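Local coordinates for protein 4'-phospho-dehydrooxetanocin synthase (Bacillus megaterium, PDB 5UL3) that catalyses the oxidative ring contraction of dAMP to an oxetane aldehyde in oxetanocin A biosynthesis, using S-adenosylmethionine, a [4Fe-4S] cluster and cobalamin, at residues N82-R87 / E113-P118. Sequence-based numbering, arbitrary orientation.
Sequences NPLLMR and EHLELP
In the N-terminal domain, whose function is unknown, two short helices meet beside a four-stranded antiparallel sheet: L84, in the first turn of helix 83-88, packs on the C-terminal end of helix 109-115, at H114 and L115, and on L117 just beyond it, far from the cobalamin and the iron-sulfur cluster. With chi1 at -175° the branch of L84 swings away from the backbone N, and both methyls face the other segment. CD1 of L84 sits 3.6 Å from the backbone O of H114, while CD2 of L84 rests 3.9 Å from H114 CB. L115 crosses L84 at about a right angle and wedges its CD2 against both methyls, 3.9 Å from L84 CD2. Farther along, CD2 of L117 comes within 4.1 Å of L84 CD1. A leucine suits this place because its two methyls can serve different neighbours, CD1 meeting H114 O and L117, CD2 meeting H114 CB. L84 and L115 also touch Y62 of strand 60-64, and L115 and L117 both lie on L51 of strand 49-53, so the helices and the sheet share one apolar layer.

Ahead of L84, N82 is the N-cap of its helix. Its OD1 accepts a nearly straight bond from L85 N (3.0 Å), which arrives from above the carbonyl plane, and a weak, bent one from L84 N. P83 fits the first turn, where its missing N-H costs no helical bond.

Beside this apolar patch R87 and H114 share a water. The guanidinium of R87 folds back over its own helix, with P83 O and L84 CA over one face, both toward its rim, while NH1 donates to the backbone O of E150. The water accepts from R87 NE at 2.9 Å and hydrogen-bonds H114 ND1, also at 2.9 Å.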
ATOM      1  N   ASN A  82      21.789  -4.706 -24.584  1.00 23.69           N
ATOM      2  CA  ASN A  82      20.816  -5.802 -24.482  1.00 23.83           C
ATOM      3  C   ASN A  82      21.347  -6.909 -23.567  1.00 25.73           C
ATOM      4  O   ASN A  82      22.423  -7.472 -23.837  1.00 25.97           O
ATOM      5  CB  ASN A  82      20.543  -6.309 -25.906  1.00 24.91           C
ATOM      6  CG  ASN A  82      19.551  -7.448 -25.964  1.00 21.65           C
ATOM      7  OD1 ASN A  82      19.639  -8.417 -25.218  1.00 22.09           O
ATOM      8  ND2 ASN A  82      18.609  -7.347 -26.889  1.00 22.12           N
ATOM      9  N   PRO A  83      20.639  -7.252 -22.485  1.00 23.46           N
ATOM     10  CA  PRO A  83      21.200  -8.177 -21.495  1.00 23.56           C
ATOM     11  C   PRO A  83      21.184  -9.617 -21.968  1.00 24.61           C
ATOM     12  O   PRO A  83      22.023 -10.415 -21.535  1.00 25.28           O
ATOM     13  CB  PRO A  83      20.289  -7.975 -20.272  1.00 25.08           C
ATOM     14  CG  PRO A  83      18.942  -7.629 -20.882  1.00 25.00           C
ATOM     15  CD  PRO A  83      19.290  -6.775 -22.111  1.00 23.44           C
ATOM     16  N   LEU A  84      20.226  -9.961 -22.839  1.00 22.31           N
ATOM     17  CA  LEU A  84      20.173 -11.316 -23.372  1.00 25.16           C
ATOM     18  C   LEU A  84      21.354 -11.561 -24.299  1.00 22.93           C
ATOM     19  O   LEU A  84      22.021 -12.595 -24.204  1.00 25.41           O
ATOM     20  CB  LEU A  84      18.855 -11.560 -24.113  1.00 22.61           C
ATOM     21  CG  LEU A  84      18.637 -12.989 -24.609  1.00 22.42           C
ATOM     22  CD1 LEU A  84      17.137 -13.300 -24.629  1.00 27.51           C
ATOM     23  CD2 LEU A  84      19.206 -13.208 -26.045  1.00 22.61           C
ATOM     24  N   LEU A  85      21.614 -10.623 -25.206  1.00 23.15           N
ATOM     25  CA  LEU A  85      22.767 -10.787 -26.090  1.00 24.83           C
ATOM     26  C   LEU A  85      24.058 -10.825 -25.288  1.00 26.48           C
ATOM     27  O   LEU A  85      24.983 -11.585 -25.620  1.00 24.72           O
ATOM     28  CB  LEU A  85      22.811  -9.660 -27.123  1.00 23.47           C
ATOM     29  CG  LEU A  85      21.648  -9.624 -28.125  1.00 26.82           C
ATOM     30  CD1 LEU A  85      21.727  -8.385 -29.020  1.00 27.86           C
ATOM     31  CD2 LEU A  85      21.565 -10.896 -28.963  1.00 27.67           C
ATOM     32  N   MET A  86      24.135 -10.022 -24.216  1.00 25.27           N
ATOM     33  CA  MET A  86      25.341  -9.988 -23.400  1.00 26.66           C
ATOM     34  C   MET A  86      25.574 -11.316 -22.683  1.00 29.56           C
ATOM     35  O   MET A  86      26.719 -11.759 -22.546  1.00 28.05           O
ATOM     36  CB  MET A  86      25.270  -8.836 -22.396  1.00 25.90           C
ATOM     37  CG  MET A  86      26.576  -8.583 -21.683  1.00 37.83           C
ATOM     38  SD  MET A  86      26.432  -7.162 -20.587  1.00 56.81           S
ATOM     39  CE  MET A  86      26.089  -5.866 -21.777  1.00 47.95           C
ATOM     40  N   ARG A  87      24.507 -11.967 -22.214  1.00 25.92           N
ATOM     41  CA  ARG A  87      24.665 -13.293 -21.621  1.00 28.39           C
ATOM     42  C   ARG A  87      25.127 -14.309 -22.659  1.00 30.87           C
ATOM     43  O   ARG A  87      25.929 -15.201 -22.349  1.00 33.01           O
ATOM     44  CB  ARG A  87      23.352 -13.753 -20.984  1.00 26.21           C
ATOM     45  CG  ARG A  87      22.963 -12.957 -19.763  1.00 29.22           C
ATOM     46  CD  ARG A  87      21.760 -13.587 -19.033  1.00 27.49           C
ATOM     47  NE  ARG A  87      20.534 -13.632 -19.838  1.00 31.06           N
ATOM     48  CZ  ARG A  87      19.596 -12.681 -19.839  1.00 24.94           C
ATOM     49  NH1 ARG A  87      19.742 -11.579 -19.103  1.00 27.99           N
ATOM     50  NH2 ARG A  87      18.516 -12.837 -20.583  1.00 26.61           N
ATOM     51  N   GLU A 113      18.830 -20.866 -28.521  1.00 33.81           N
ATOM     52  CA  GLU A 113      18.499 -21.404 -27.210  1.00 38.76           C
ATOM     53  C   GLU A 113      18.227 -20.285 -26.214  1.00 37.40           C
ATOM     54  O   GLU A 113      17.309 -20.391 -25.393  1.00 37.10           O
ATOM     55  CB  GLU A 113      19.634 -22.311 -26.718  1.00 42.64           C
ATOM     56  CG  GLU A 113      19.968 -23.449 -27.690  1.00 48.50           C
ATOM     57  CD  GLU A 113      21.339 -24.094 -27.438  1.00 65.16           C
ATOM     58  OE1 GLU A 113      21.790 -24.138 -26.270  1.00 50.37           O
ATOM     59  OE2 GLU A 113      21.966 -24.558 -28.420  1.00 58.06           O
ATOM     60  N   HIS A 114      19.013 -19.198 -26.274  1.00 30.69           N
ATOM     61  CA  HIS A 114      18.766 -18.069 -25.383  1.00 30.70           C
ATOM     62  C   HIS A 114      17.405 -17.443 -25.650  1.00 31.05           C
ATOM     63  O   HIS A 114      16.803 -16.869 -24.738  1.00 31.26           O
ATOM     64  CB  HIS A 114      19.877 -17.020 -25.513  1.00 30.71           C
ATOM     65  CG  HIS A 114      21.193 -17.452 -24.925  1.00 31.02           C
ATOM     66  ND1 HIS A 114      21.614 -17.050 -23.676  1.00 35.39           N
ATOM     67  CD2 HIS A 114      22.168 -18.256 -25.410  1.00 32.51           C
ATOM     68  CE1 HIS A 114      22.796 -17.585 -23.417  1.00 37.37           C
ATOM     69  NE2 HIS A 114      23.152 -18.323 -24.452  1.00 29.91           N
ATOM     70  N   LEU A 115      16.890 -17.561 -26.880  1.00 29.01           N
ATOM     71  CA  LEU A 115      15.617 -16.943 -27.228  1.00 28.02           C
ATOM     72  C   LEU A 115      14.419 -17.818 -26.902  1.00 32.65           C
ATOM     73  O   LEU A 115      13.283 -17.366 -27.072  1.00 32.17           O
ATOM     74  CB  LEU A 115      15.580 -16.586 -28.715  1.00 31.10           C
ATOM     75  CG  LEU A 115      16.561 -15.485 -29.096  1.00 30.14           C
ATOM     76  CD1 LEU A 115      16.524 -15.268 -30.610  1.00 32.01           C
ATOM     77  CD2 LEU A 115      16.181 -14.212 -28.343  1.00 30.64           C
ATOM     78  N   GLU A 116      14.646 -19.055 -26.452  1.00 28.70           N
ATOM     79  CA  GLU A 116      13.571 -19.935 -26.007  1.00 30.17           C
ATOM     80  C   GLU A 116      13.274 -19.629 -24.540  1.00 29.81           C
ATOM     81  O   GLU A 116      13.652 -20.356 -23.623  1.00 29.84           O
ATOM     82  CB  GLU A 116      13.956 -21.395 -26.227  1.00 36.62           C
ATOM     83  CG  GLU A 116      14.126 -21.741 -27.707  1.00 39.62           C
ATOM     84  CD  GLU A 116      14.140 -23.239 -27.981  1.00 62.09           C
ATOM     85  OE1 GLU A 116      13.657 -23.650 -29.062  1.00 68.01           O
ATOM     86  OE2 GLU A 116      14.630 -24.003 -27.124  1.00 53.64           O
ATOM     87  N   LEU A 117      12.604 -18.495 -24.337  1.00 28.96           N
ATOM     88  CA  LEU A 117      12.332 -18.021 -22.983  1.00 26.68           C
ATOM     89  C   LEU A 117      11.283 -18.902 -22.306  1.00 28.18           C
ATOM     90  O   LEU A 117      10.284 -19.285 -22.933  1.00 28.54           O
ATOM     91  CB  LEU A 117      11.851 -16.566 -23.013  1.00 26.40           C
ATOM     92  CG  LEU A 117      12.807 -15.524 -23.598  1.00 30.30           C
ATOM     93  CD1 LEU A 117      12.220 -14.129 -23.403  1.00 33.52           C
ATOM     94  CD2 LEU A 117      14.156 -15.620 -22.926  1.00 29.42           C
ATOM     95  N   PRO A 118      11.458 -19.223 -21.026  1.00 24.74           N
ATOM     96  CA  PRO A 118      10.383 -19.879 -20.282  1.00 27.49           C
ATOM     97  C   PRO A 118       9.231 -18.912 -20.078  1.00 26.02           C
ATOM     98  O   PRO A 118       9.359 -17.699 -20.266  1.00 25.51           O
ATOM     99  CB  PRO A 118      11.033 -20.258 -18.948  1.00 28.17           C
ATOM    100  CG  PRO A 118      12.113 -19.250 -18.774  1.00 30.93           C
ATOM    101  CD  PRO A 118      12.611 -18.889 -20.165  1.00 26.70           C
TER
HETATM  102  O   HOH W   1      20.141 -15.985 -21.451  1.00 39.83           O